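Local coordinates for protein RTX-adhesin (PDB 5IRB) that helps hold its Antarctic bacterium to diatoms and ice as part of a giant calcium-binding adhesin, of which this chain is a run of calcium-binding beta domains, at residues Ser183-Val188 / Thr201-His206. Numbering follows the deposited sequence.
Sequences SFQVSV and TTTSTH. With CA (calcium ion), chain J; CA (calcium ion), chain G.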
# COMPACT_ATOMS: atom_id res chain seq x y z
N SER A 183 5.52 -2.32 11.01
CA SER A 183 5.08 -1.07 10.42
C SER A 183 6.06 -0.61 9.34
O SER A 183 7.24 -0.37 9.61
CB SER A 183 4.90 0.00 11.48
OG SER A 183 4.39 1.18 10.88
N PHE A 184 5.57 -0.45 8.12
CA PHE A 184 6.42 0.03 7.02
C PHE A 184 5.69 0.88 5.98
O PHE A 184 4.48 0.80 5.82
CB PHE A 184 7.08 -1.18 6.36
CG PHE A 184 6.11 -2.21 5.88
CD1 PHE A 184 5.48 -2.07 4.65
CD2 PHE A 184 5.81 -3.31 6.68
CE1 PHE A 184 4.57 -3.01 4.22
CE2 PHE A 184 4.90 -4.27 6.25
CZ PHE A 184 4.28 -4.11 5.01
N GLN A 185 6.45 1.73 5.28
CA GLN A 185 5.93 2.47 4.15
C GLN A 185 5.90 1.70 2.84
O GLN A 185 6.78 0.88 2.56
CB GLN A 185 6.71 3.76 3.94
CG GLN A 185 6.37 4.82 4.94
CD GLN A 185 6.18 6.17 4.28
OE1 GLN A 185 5.27 6.92 4.65
NE2 GLN A 185 7.01 6.48 3.29
N VAL A 186 4.80 1.90 2.11
CA VAL A 186 4.62 1.41 0.75
C VAL A 186 4.41 2.60 -0.19
O VAL A 186 3.61 3.48 0.12
CB VAL A 186 3.43 0.46 0.65
CG1 VAL A 186 3.30 -0.09 -0.74
CG2 VAL A 186 3.63 -0.71 1.63
N SER A 187 5.12 2.63 -1.32
CA SER A 187 5.00 3.75 -2.25
C SER A 187 4.70 3.34 -3.67
O SER A 187 5.09 2.24 -4.10
CB SER A 187 6.28 4.58 -2.30
OG SER A 187 6.58 5.10 -1.03
N VAL A 188 4.11 4.27 -4.41
CA VAL A 188 3.88 4.09 -5.82
C VAL A 188 4.51 5.30 -6.48
O VAL A 188 4.30 6.43 -6.06
CB VAL A 188 2.36 3.96 -6.20
CG1 VAL A 188 1.52 5.16 -5.74
CG2 VAL A 188 2.22 3.79 -7.71
N THR A 201 2.25 7.51 -1.09
CA THR A 201 2.71 6.59 -0.05
C THR A 201 1.63 6.35 0.98
O THR A 201 0.72 7.18 1.15
CB THR A 201 3.93 7.12 0.71
OG1 THR A 201 3.49 8.17 1.59
CG2 THR A 201 5.02 7.65 -0.22
N THR A 202 1.77 5.27 1.73
CA THR A 202 0.86 4.93 2.81
C THR A 202 1.64 4.08 3.76
O THR A 202 2.66 3.49 3.39
CB THR A 202 -0.39 4.14 2.36
OG1 THR A 202 -1.36 4.12 3.41
CG2 THR A 202 -0.04 2.71 2.00
N THR A 203 1.17 4.03 5.00
CA THR A 203 1.83 3.22 5.99
C THR A 203 1.00 1.98 6.32
O THR A 203 -0.17 2.08 6.68
CB THR A 203 2.11 4.04 7.24
OG1 THR A 203 3.07 5.06 6.90
CG2 THR A 203 2.65 3.15 8.35
N SER A 204 1.61 0.81 6.17
CA SER A 204 0.97 -0.43 6.53
C SER A 204 1.44 -0.87 7.92
O SER A 204 2.65 -0.92 8.20
CB SER A 204 1.26 -1.52 5.50
OG SER A 204 0.58 -2.73 5.81
N THR A 205 0.50 -1.18 8.79
CA THR A 205 0.87 -1.70 10.08
C THR A 205 0.14 -3.02 10.29
O THR A 205 -0.97 -3.22 9.78
CB THR A 205 0.51 -0.74 11.21
OG1 THR A 205 -0.92 -0.64 11.31
CG2 THR A 205 1.13 0.64 10.96
N HIS A 206 0.76 -3.90 11.07
CA HIS A 206 0.14 -5.15 11.46
C HIS A 206 0.69 -5.54 12.83
O HIS A 206 1.56 -4.86 13.37
CB HIS A 206 0.40 -6.24 10.42
CG HIS A 206 1.87 -6.63 10.28
ND1 HIS A 206 2.70 -5.98 9.37
CD2 HIS A 206 2.58 -7.53 10.90
CE1 HIS A 206 3.89 -6.51 9.47
NE2 HIS A 206 3.88 -7.48 10.40
CA CA J . 9.34 -0.51 10.59
CA CA G . -2.99 -3.60 8.53
O HOH W 1 7.88 -0.96 12.41
O HOH W 2 2.61 7.13 4.98
O HOH W 3 -1.89 -3.78 5.90
O HOH W 4 -3.26 -2.12 10.65
O HOH W 5 -2.57 -0.96 8.10
O HOH W 6 -5.08 -3.63 7.50
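Phe184 and His206 both hold CG between the backbone N and the carbonyl carbon (chi1 56° and 66°), and these torsions bring the edges of their rings together, CE2 of Phe184 lying 4.1 Å from CE1 of His206 with the side chains at about a right angle. They mark one end of an antiparallel beta hairpin, strands 183-191 and 197-208, in the middle domain of the chain, and illustrate how such a hairpin separates a buried face from a wet one. Four backbone hydrogen bonds join Phe184 to Ser204 and Val186 to Thr202; Val186 N to Thr202 O, at 3.0 Å, is nearly straight (176°). On the inner face Ser204 CB sits over the Phe184 ring in a CH-pi contact, 4.3 Å from its centroid, while Val186 and Ser204 also pack on Val116 of strand 112-116. His206 is fixed in turn by a hydrogen bond from NE2 to Leu178 O. The face bearing Ser183, Gln185 and Thr203 is more polar: a water donates to Gln185 OE1 at 2.7 Å and also bonds Thr203 OG1, bridging two groups that do not bond directly, although the glutamine is poorly ordered. Nearby, the methyl CG2 of Thr205 lies 3.3 Å from Ser183 OG. Calcium binds at this same end of the hairpin, through backbone carbonyls of both strands. Ser183 O holds one ion at 2.3 Å together with Asp181, and Thr205 O, with Asp123, holds another at 2.4 Å, where a coordinated water also bonds Thr205 OG1.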